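Local coordinates for phage-related protein (Bordetella bronchiseptica RB50, PDB 3BJQ), which probably serves as a major capsid (coat) protein that assembles into the shell of a phage or prophage particle, at residues 88-93 against 286-291; 16-21 against 273-278; 24-29 against 115-120. All blocks are in the same frame, centred on the assembly; numbering follows the deposited sequence.

Interaction 1 (88-93 against 286-291); sequences EAKVPR and SWIYGV
A89 and V91 meet Y289 and W287 across two antiparallel strands, in a ladder with one buried and one subunit-facing side. A89 pairs with Y289 and V91 with W287, both hydrogen-bonded pairs, giving four backbone bonds in all. The bond from V91 N to W287 O is the straightest of them (2.8 Å, 172° at the hydrogen), whereas the one from A89 N to Y289 O is bent to 137°.

The buried face, under helix 105-131, carries A89, V91, W287 and Y289. A89 CB lies 4.0 Å from Y289 CB and also touches V291. V91 has CG1 anti to its own N (chi1 172°), which leaves CG2 to meet the tyrosine at the edge of the ring, 3.9 Å from CE1. S111 of that long helix closes over A89, V91 and Y289, while the indole of W287 swings away from strand 88-92 and gives its NE1 hydrogen to A99 O.

On the other face S286 and I288 are buried, but E88 and K90 are partly exposed and lead toward a second subunit. This side is locally tight, yet open at its charged ends. The carbon stem of E88 passes over the CG2 branch of I288, with CD only 3.4 Å from that methyl. K90 lays its CG tightly against S286 CB, at 3.5 Å, then bends at its last two torsions so that the ammonium leaves the ladder for D72 of the second subunit, a salt bridge. E88 likewise divides its carboxylate between Y279 OH and R70 of the second subunit, and S286 OG turns back to A284 O.

Backbone bonds thus set the register, methyls and the Y289 ring pack toward the helix, and aliphatic stems packed on the ladder leave the charged ends to pair with the second subunit, which probably helps hold the two together.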
loop_
_atom_site.group_PDB
_atom_site.type_symbol
_atom_site.label_atom_id
_atom_site.label_comp_id
_atom_site.label_asym_id
_atom_site.label_seq_id
_atom_site.Cartn_x
_atom_site.Cartn_y
_atom_site.Cartn_z
ATOM N N GLU E 88 -27.281 22.074 16.787
ATOM C CA GLU E 88 -27.520 20.644 16.650
ATOM C C GLU E 88 -28.108 20.345 15.275
ATOM O O GLU E 88 -29.268 20.692 14.987
ATOM C CB GLU E 88 -28.463 20.131 17.757
ATOM C CG GLU E 88 -27.755 19.765 19.079
ATOM C CD GLU E 88 -28.704 19.314 20.162
ATOM O OE1 GLU E 88 -29.919 19.554 20.020
ATOM O OE2 GLU E 88 -28.240 18.717 21.154
ATOM N N ALA E 89 -27.297 19.701 14.436
ATOM C CA ALA E 89 -27.737 19.188 13.151
ATOM C C ALA E 89 -28.707 18.025 13.403
ATOM O O ALA E 89 -28.538 17.280 14.358
ATOM C CB ALA E 89 -26.543 18.716 12.374
ATOM N N LYS E 90 -29.672 17.837 12.513
ATOM C CA LYS E 90 -30.758 16.885 12.719
ATOM C C LYS E 90 -31.023 16.110 11.446
ATOM O O LYS E 90 -31.152 16.699 10.381
ATOM C CB LYS E 90 -32.016 17.675 13.120
ATOM C CG LYS E 90 -33.278 16.917 13.300
ATOM C CD LYS E 90 -34.360 17.784 13.986
ATOM C CE LYS E 90 -34.694 19.047 13.185
ATOM N NZ LYS E 90 -35.121 18.716 11.781
ATOM N N VAL E 91 -31.074 14.788 11.571
ATOM C CA VAL E 91 -31.487 13.938 10.472
ATOM C C VAL E 91 -32.788 13.284 10.871
ATOM O O VAL E 91 -32.785 12.375 11.703
ATOM C CB VAL E 91 -30.422 12.861 10.110
ATOM C CG1 VAL E 91 -30.997 11.904 9.095
ATOM C CG2 VAL E 91 -29.193 13.500 9.554
ATOM N N PRO E 92 -33.913 13.746 10.295
ATOM C CA PRO E 92 -35.201 13.191 10.646
ATOM C C PRO E 92 -35.378 11.772 10.122
ATOM O O PRO E 92 -34.853 11.424 9.056
ATOM C CB PRO E 92 -36.208 14.158 9.980
ATOM C CG PRO E 92 -35.510 14.841 8.947
ATOM C CD PRO E 92 -34.032 14.795 9.266
ATOM N N ARG E 93 -36.140 10.963 10.849
ATOM C CA ARG E 93 -36.311 9.566 10.454
ATOM C C ARG E 93 -37.016 9.405 9.101
ATOM O O ARG E 93 -36.770 8.414 8.409
ATOM C CB ARG E 93 -37.057 8.775 11.519
ATOM C CG ARG E 93 -38.412 9.291 11.775
ATOM C CD ARG E 93 -39.170 8.378 12.628
ATOM N NE ARG E 93 -40.498 8.907 12.854
ATOM C CZ ARG E 93 -41.448 8.252 13.501
ATOM N NH1 ARG E 93 -41.202 7.040 13.987
ATOM N NH2 ARG E 93 -42.641 8.801 13.658
ATOM N N SER E 286 -35.414 11.933 15.513
ATOM C CA SER E 286 -34.308 12.378 14.720
ATOM C C SER E 286 -32.979 11.962 15.345
ATOM O O SER E 286 -32.885 11.797 16.563
ATOM C CB SER E 286 -34.318 13.911 14.638
ATOM O OG SER E 286 -35.387 14.404 13.859
ATOM N N TRP E 287 -31.968 11.772 14.505
ATOM C CA TRP E 287 -30.592 11.624 14.959
ATOM C C TRP E 287 -29.995 13.023 15.006
ATOM O O TRP E 287 -30.159 13.774 14.067
ATOM C CB TRP E 287 -29.762 10.745 14.024
ATOM C CG TRP E 287 -30.119 9.330 14.128
ATOM C CD1 TRP E 287 -31.066 8.679 13.401
ATOM C CD2 TRP E 287 -29.552 8.360 15.015
ATOM N NE1 TRP E 287 -31.119 7.357 13.771
ATOM C CE2 TRP E 287 -30.193 7.131 14.752
ATOM C CE3 TRP E 287 -28.541 8.400 15.981
ATOM C CZ2 TRP E 287 -29.890 5.967 15.448
ATOM C CZ3 TRP E 287 -28.217 7.231 16.655
ATOM C CH2 TRP E 287 -28.907 6.031 16.399
ATOM N N ILE E 288 -29.285 13.334 16.093
ATOM C CA ILE E 288 -28.793 14.678 16.374
ATOM C C ILE E 288 -27.264 14.724 16.446
ATOM O O ILE E 288 -26.652 14.010 17.244
ATOM C CB ILE E 288 -29.346 15.195 17.741
ATOM C CG1 ILE E 288 -30.865 15.143 17.763
ATOM C CG2 ILE E 288 -28.901 16.622 18.045
ATOM C CD1 ILE E 288 -31.509 16.017 16.763
ATOM N N TYR E 289 -26.658 15.576 15.624
ATOM C CA TYR E 289 -25.198 15.800 15.656
ATOM C C TYR E 289 -24.905 17.177 16.213
ATOM O O TYR E 289 -25.291 18.187 15.620
ATOM C CB TYR E 289 -24.573 15.736 14.279
ATOM C CG TYR E 289 -24.834 14.496 13.493
ATOM C CD1 TYR E 289 -26.062 14.300 12.875
ATOM C CD2 TYR E 289 -23.825 13.558 13.273
ATOM C CE1 TYR E 289 -26.311 13.188 12.120
ATOM C CE2 TYR E 289 -24.060 12.449 12.490
ATOM C CZ TYR E 289 -25.315 12.272 11.914
ATOM O OH TYR E 289 -25.586 11.167 11.146
ATOM N N GLY E 290 -24.190 17.218 17.328
ATOM C CA GLY E 290 -23.761 18.463 17.904
ATOM C C GLY E 290 -22.676 19.017 17.005
ATOM O O GLY E 290 -21.761 18.295 16.623
ATOM N N VAL E 291 -22.802 20.287 16.653
ATOM C CA VAL E 291 -21.836 20.970 15.777
ATOM C C VAL E 291 -21.330 22.234 16.507
ATOM O O VAL E 291 -22.112 23.063 16.978
ATOM C CB VAL E 291 -22.467 21.374 14.453
ATOM C CG1 VAL E 291 -21.406 22.027 13.543
ATOM C CG2 VAL E 291 -23.098 20.160 13.794
#

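Interaction 2 (16-21 against 273-278); sequences ILSTHA and PLVEVP
V275 sets both methyls on L17, CG1 on its side chain and CG2 on its backbone, the latter reaching A21 as well. With CG1 anti to its backbone N (chi1 -178°), that branch meets the flank of L17, 3.9 Å from CB, and the two side chains pass each other at a slant. The second branch, CG2, rests on the helix backbone, 3.6 Å from L17 O, and is in contact with A21 CB on the next turn. A21 in turn faces the ring of P273, a proline preceded by a cis peptide bond, whose CG lies 3.7 Å from A21 CB and close to A21 O as well.

This is a short N-terminal helix packed on the start of strand 274-281, an edge of the sheet built round strand 286-299, and the long helix 105-131 completes the layer: A109 backs L17, V112 backs V275 and L116 backs A21.

S18 supplies the polar grip. Its hydroxyl accepts the hydrogen of V275 N in a nearly linear bond, 3.0 Å from N to OG with 174° at the hydrogen. The same OG is bonded to D14 O one turn earlier, and D14 also pairs through its backbone with V275, while L274 points away from the helix, and its side chain touches V13.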
loop_
_atom_site.group_PDB
_atom_site.type_symbol
_atom_site.label_atom_id
_atom_site.label_comp_id
_atom_site.label_asym_id
_atom_site.label_seq_id
_atom_site.Cartn_x
_atom_site.Cartn_y
_atom_site.Cartn_z
ATOM N N ILE E 16 -14.866 12.010 10.400
ATOM C CA ILE E 16 -15.227 12.125 8.988
ATOM C C ILE E 16 -16.122 13.337 8.776
ATOM O O ILE E 16 -15.913 14.119 7.866
ATOM C CB ILE E 16 -15.943 10.850 8.480
ATOM C CG1 ILE E 16 -14.945 9.692 8.338
ATOM C CG2 ILE E 16 -16.626 11.119 7.155
ATOM C CD1 ILE E 16 -14.601 9.015 9.632
ATOM N N LEU E 17 -17.125 13.499 9.624
ATOM C CA LEU E 17 -18.004 14.661 9.486
ATOM C C LEU E 17 -17.288 15.967 9.876
ATOM O O LEU E 17 -17.563 17.008 9.300
ATOM C CB LEU E 17 -19.318 14.462 10.236
ATOM C CG LEU E 17 -20.335 13.495 9.614
ATOM C CD1 LEU E 17 -21.533 13.361 10.556
ATOM C CD2 LEU E 17 -20.788 13.996 8.253
ATOM N N SER E 18 -16.343 15.894 10.808
ATOM C CA SER E 18 -15.511 17.035 11.166
ATOM C C SER E 18 -14.636 17.468 9.986
ATOM O O SER E 18 -14.530 18.651 9.679
ATOM C CB SER E 18 -14.661 16.695 12.372
ATOM O OG SER E 18 -15.516 16.539 13.497
ATOM N N THR E 19 -14.025 16.506 9.311
ATOM C CA THR E 19 -13.263 16.801 8.106
ATOM C C THR E 19 -14.182 17.426 7.062
ATOM O O THR E 19 -13.839 18.428 6.432
ATOM C CB THR E 19 -12.575 15.547 7.588
ATOM O OG1 THR E 19 -11.638 15.123 8.586
ATOM C CG2 THR E 19 -11.856 15.791 6.244
ATOM N N HIS E 20 -15.367 16.865 6.888
ATOM C CA HIS E 20 -16.333 17.481 5.970
ATOM C C HIS E 20 -16.669 18.942 6.345
ATOM O O HIS E 20 -16.674 19.804 5.471
ATOM C CB HIS E 20 -17.598 16.639 5.875
ATOM C CG HIS E 20 -18.694 17.296 5.100
ATOM N ND1 HIS E 20 -18.817 17.163 3.734
ATOM C CD2 HIS E 20 -19.702 18.114 5.494
ATOM C CE1 HIS E 20 -19.866 17.859 3.323
ATOM N NE2 HIS E 20 -20.419 18.448 4.370
ATOM N N ALA E 21 -16.931 19.216 7.628
ATOM C CA ALA E 21 -17.229 20.573 8.105
ATOM C C ALA E 21 -16.089 21.547 7.823
ATOM O O ALA E 21 -16.349 22.716 7.546
ATOM C CB ALA E 21 -17.547 20.605 9.625
ATOM N N PRO E 273 -14.276 23.845 12.904
ATOM C CA PRO E 273 -15.497 23.186 13.322
ATOM C C PRO E 273 -15.353 21.715 13.665
ATOM O O PRO E 273 -14.612 21.010 12.986
ATOM C CB PRO E 273 -16.395 23.324 12.088
ATOM C CG PRO E 273 -15.457 23.374 10.976
ATOM C CD PRO E 273 -14.300 24.158 11.470
ATOM N N LEU E 274 -16.083 21.292 14.698
ATOM C CA LEU E 274 -16.147 19.896 15.136
ATOM C C LEU E 274 -17.586 19.400 15.037
ATOM O O LEU E 274 -18.492 20.142 15.318
ATOM C CB LEU E 274 -15.733 19.750 16.608
ATOM C CG LEU E 274 -14.354 20.163 17.129
ATOM C CD1 LEU E 274 -14.398 20.265 18.666
ATOM C CD2 LEU E 274 -13.228 19.213 16.656
ATOM N N VAL E 275 -17.767 18.150 14.626
ATOM C CA VAL E 275 -19.067 17.486 14.633
ATOM C C VAL E 275 -18.942 16.291 15.576
ATOM O O VAL E 275 -17.974 15.516 15.486
ATOM C CB VAL E 275 -19.457 16.973 13.257
ATOM C CG1 VAL E 275 -20.826 16.350 13.308
ATOM C CG2 VAL E 275 -19.420 18.130 12.233
ATOM N N GLU E 276 -19.916 16.169 16.473
ATOM C CA GLU E 276 -19.985 15.085 17.447
ATOM C C GLU E 276 -20.740 13.867 16.911
ATOM O O GLU E 276 -21.602 13.980 16.014
ATOM C CB GLU E 276 -20.702 15.567 18.711
ATOM C CG GLU E 276 -20.006 16.736 19.399
ATOM C CD GLU E 276 -20.856 17.394 20.501
ATOM O OE1 GLU E 276 -21.606 16.663 21.208
ATOM O OE2 GLU E 276 -20.767 18.649 20.641
ATOM N N VAL E 277 -20.410 12.698 17.458
ATOM C CA VAL E 277 -21.116 11.470 17.112
ATOM C C VAL E 277 -22.606 11.696 17.398
ATOM O O VAL E 277 -22.947 12.407 18.355
ATOM C CB VAL E 277 -20.591 10.262 17.918
ATOM C CG1 VAL E 277 -19.172 9.934 17.527
ATOM C CG2 VAL E 277 -20.696 10.516 19.427
ATOM N N PRO E 278 -23.496 11.186 16.531
ATOM C CA PRO E 278 -24.917 11.457 16.752
ATOM C C PRO E 278 -25.520 10.697 17.902
ATOM O O PRO E 278 -24.999 9.658 18.292
ATOM C CB PRO E 278 -25.577 10.978 15.460
ATOM C CG PRO E 278 -24.638 9.965 14.893
ATOM C CD PRO E 278 -23.260 10.405 15.304
#

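Interaction 3 (24-29 against 115-120); sequences YRQSTL and VLRIMA. With PG4 (tetraethylene glycol), chain V.
Q26 touches R117 through its amide nitrogen against CG, yet their polar groups are joined by a borrowed molecule: Q26 NE2 and R117 NE both donate to O1 of a bound tetraethylene glycol, at 2.8 Å and 2.6 Å respectively. The glycol probably comes from the crystallisation liquor, so this bridge illustrates what the site can hold and need not be a natural link. The setting is an irregular segment, 24-29, ending in a type I turn from Q26 to L29 and lying along helix 105-131, the probable equivalent of the spine helix of HK97-like coat proteins.

Y24 makes the main hydrocarbon contact. Its CG is anti to the backbone N (chi1 -178°), which lays the ring against the helix, and L116 CB stands over the ring centre, 3.8 Å from the centroid and 1° from the normal, a CH-pi contact. L116 CD1 also touches Y24 CB. At the far end of the ring, Y24 OH is pressed against R117, 3.2 Å from CB.

The phenol oxygen receives a hydrogen from Q26 NE2 at 2.9 Å, almost straight at 175° and in the amide plane. Since that nitrogen also serves the glycol, two acceptors hold the amide and fix its rotation. R117 runs extended from CG to NE and sets its guanidinium nearly perpendicular to the Y24 ring, with glycol O1 at its edge, in plane. NH2 donates to glycol O2 and also to N59 of a second subunit, whose Y58 makes a cation-pi contact with the arginine and bonds the glycol through its hydroxyl.

At the close of the turn the leucine forks: L29 CD1 packs on A120 CB at 3.8 Å, while L29 CD2 lies 3.8 Å from glycol C4.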
loop_
_atom_site.group_PDB
_atom_site.type_symbol
_atom_site.label_atom_id
_atom_site.label_comp_id
_atom_site.label_asym_id
_atom_site.label_seq_id
_atom_site.Cartn_x
_atom_site.Cartn_y
_atom_site.Cartn_z
ATOM N N TYR E 24 -16.164 23.013 4.325
ATOM C CA TYR E 24 -17.362 23.794 3.994
ATOM C C TYR E 24 -16.980 25.192 3.540
ATOM O O TYR E 24 -16.248 25.873 4.239
ATOM C CB TYR E 24 -18.279 23.909 5.219
ATOM C CG TYR E 24 -19.594 24.655 5.001
ATOM C CD1 TYR E 24 -20.739 23.973 4.625
ATOM C CD2 TYR E 24 -19.700 26.022 5.221
ATOM C CE1 TYR E 24 -21.939 24.636 4.423
ATOM C CE2 TYR E 24 -20.909 26.702 5.015
ATOM C CZ TYR E 24 -22.016 25.994 4.603
ATOM O OH TYR E 24 -23.216 26.612 4.411
ATOM N N ARG E 25 -17.475 25.592 2.371
ATOM C CA ARG E 25 -17.197 26.889 1.770
ATOM C C ARG E 25 -18.491 27.602 1.393
ATOM O O ARG E 25 -19.475 26.981 1.032
ATOM C CB ARG E 25 -16.361 26.720 0.491
ATOM C CG ARG E 25 -15.051 25.967 0.683
ATOM C CD ARG E 25 -14.048 26.812 1.450
ATOM N NE ARG E 25 -12.772 26.110 1.601
ATOM C CZ ARG E 25 -12.373 25.442 2.682
ATOM N NH1 ARG E 25 -13.123 25.365 3.782
ATOM N NH2 ARG E 25 -11.188 24.849 2.665
ATOM N N GLN E 26 -18.479 28.922 1.522
ATOM C CA GLN E 26 -19.565 29.783 1.084
ATOM C C GLN E 26 -18.874 30.897 0.307
ATOM O O GLN E 26 -18.463 31.897 0.872
ATOM C CB GLN E 26 -20.322 30.339 2.294
ATOM C CG GLN E 26 -21.406 29.443 2.837
ATOM C CD GLN E 26 -22.698 29.500 2.049
ATOM O OE1 GLN E 26 -22.865 30.326 1.165
ATOM N NE2 GLN E 26 -23.626 28.630 2.383
ATOM N N SER E 27 -18.729 30.694 -0.994
ATOM C CA SER E 27 -17.941 31.579 -1.835
ATOM C C SER E 27 -18.461 33.022 -1.966
ATOM O O SER E 27 -17.678 33.922 -2.242
ATOM C CB SER E 27 -17.801 30.960 -3.227
ATOM O OG SER E 27 -19.080 30.922 -3.849
ATOM N N THR E 28 -19.754 33.257 -1.752
ATOM C CA THR E 28 -20.280 34.613 -1.857
ATOM C C THR E 28 -20.217 35.390 -0.522
ATOM O O THR E 28 -20.516 36.598 -0.499
ATOM C CB THR E 28 -21.709 34.655 -2.445
ATOM O OG1 THR E 28 -22.665 34.215 -1.471
ATOM C CG2 THR E 28 -21.785 33.829 -3.724
ATOM N N LEU E 29 -19.860 34.700 0.572
ATOM C CA LEU E 29 -19.644 35.366 1.855
ATOM C C LEU E 29 -18.172 35.782 1.901
ATOM O O LEU E 29 -17.296 34.993 1.580
ATOM C CB LEU E 29 -20.012 34.464 3.026
ATOM C CG LEU E 29 -21.452 33.940 3.051
ATOM C CD1 LEU E 29 -21.664 33.169 4.316
ATOM C CD2 LEU E 29 -22.463 35.043 2.952
ATOM N N VAL E 115 -26.544 23.726 9.668
ATOM C CA VAL E 115 -26.082 24.508 10.821
ATOM C C VAL E 115 -24.824 25.340 10.510
ATOM O O VAL E 115 -24.675 26.456 11.017
ATOM C CB VAL E 115 -25.911 23.614 12.078
ATOM C CG1 VAL E 115 -27.212 22.916 12.370
ATOM C CG2 VAL E 115 -24.811 22.616 11.886
ATOM N N LEU E 116 -23.947 24.837 9.643
ATOM C CA LEU E 116 -22.773 25.587 9.262
ATOM C C LEU E 116 -23.180 26.858 8.512
ATOM O O LEU E 116 -22.519 27.886 8.643
ATOM C CB LEU E 116 -21.801 24.726 8.432
ATOM C CG LEU E 116 -21.072 23.606 9.194
ATOM C CD1 LEU E 116 -20.174 22.800 8.280
ATOM C CD2 LEU E 116 -20.250 24.232 10.332
ATOM N N ARG E 117 -24.247 26.790 7.723
ATOM C CA ARG E 117 -24.693 27.984 6.979
ATOM C C ARG E 117 -25.208 29.068 7.895
ATOM O O ARG E 117 -25.000 30.253 7.648
ATOM C CB ARG E 117 -25.783 27.689 5.965
ATOM C CG ARG E 117 -26.020 28.959 5.108
ATOM C CD ARG E 117 -27.220 28.904 4.288
ATOM N NE ARG E 117 -27.383 30.074 3.411
ATOM C CZ ARG E 117 -28.150 31.133 3.659
ATOM N NH1 ARG E 117 -28.774 31.289 4.808
ATOM N NH2 ARG E 117 -28.246 32.081 2.739
ATOM N N ILE E 118 -25.929 28.656 8.921
ATOM C CA ILE E 118 -26.385 29.552 9.957
ATOM C C ILE E 118 -25.211 30.249 10.633
ATOM O O ILE E 118 -25.238 31.456 10.862
ATOM C CB ILE E 118 -27.163 28.777 11.042
ATOM C CG1 ILE E 118 -28.509 28.302 10.509
ATOM C CG2 ILE E 118 -27.386 29.643 12.258
ATOM C CD1 ILE E 118 -29.698 29.085 11.061
HETATM N N MSE E 119 -24.182 29.479 10.970
HETATM C CA MSE E 119 -22.987 30.043 11.595
HETATM C C MSE E 119 -22.222 30.953 10.646
HETATM O O MSE E 119 -21.591 31.929 11.063
HETATM C CB MSE E 119 -22.067 28.921 12.092
HETATM C CG MSE E 119 -22.598 28.234 13.344
HETATM SE SE MSE E 119 -21.688 26.562 13.762
HETATM C CE MSE E 119 -22.701 26.107 15.380
ATOM N N ALA E 120 -22.247 30.606 9.372
ATOM C CA ALA E 120 -21.560 31.387 8.346
ATOM C C ALA E 120 -22.175 32.761 8.145
ATOM O O ALA E 120 -21.474 33.772 7.962
ATOM C CB ALA E 120 -21.546 30.617 7.065
HETATM O O1 PG4 V . -26.223 28.849 1.378
HETATM C C1 PG4 V . -26.055 29.201 0.000
HETATM C C2 PG4 V . -26.590 30.574 -0.362
HETATM O O2 PG4 V . -26.196 31.528 0.626
HETATM C C3 PG4 V . -25.517 32.676 0.112
HETATM C C4 PG4 V . -25.555 33.747 1.186
HETATM O O3 PG4 V . -26.825 34.362 1.088
HETATM C C5 PG4 V . -27.138 35.247 2.164
HETATM C C6 PG4 V . -28.266 36.184 1.751
HETATM O O4 PG4 V . -28.192 36.800 0.441
HETATM C C7 PG4 V . -26.952 36.840 -0.310
HETATM C C8 PG4 V . -26.846 35.883 -1.511
HETATM O O5 PG4 V . -26.962 36.573 -2.772
#

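How the interactions relate
Interactions 1 and 2 are buried and share a sheet: strands 286-299 and 274-281 are neighbours in it, and the Y289 ring from interaction 1 packs on L17 and P278 of interaction 2. Interaction 3 is a surface contact, although it sits closest to the centre of the chain; its helix 105-131 is common ground, since V115 touches A89 and V291. The chemistry changes with position. Backbone bonding dominates 88-93/286-291, one bond from a backbone N-H to a serine hydroxyl ties strand to helix in 16-21/273-278, and 24-29/115-120 rests on ring and methyl contacts, its polar groups joined in this crystal by a glycol. Interactions 1 and 3 both send charged side chains to the second subunit.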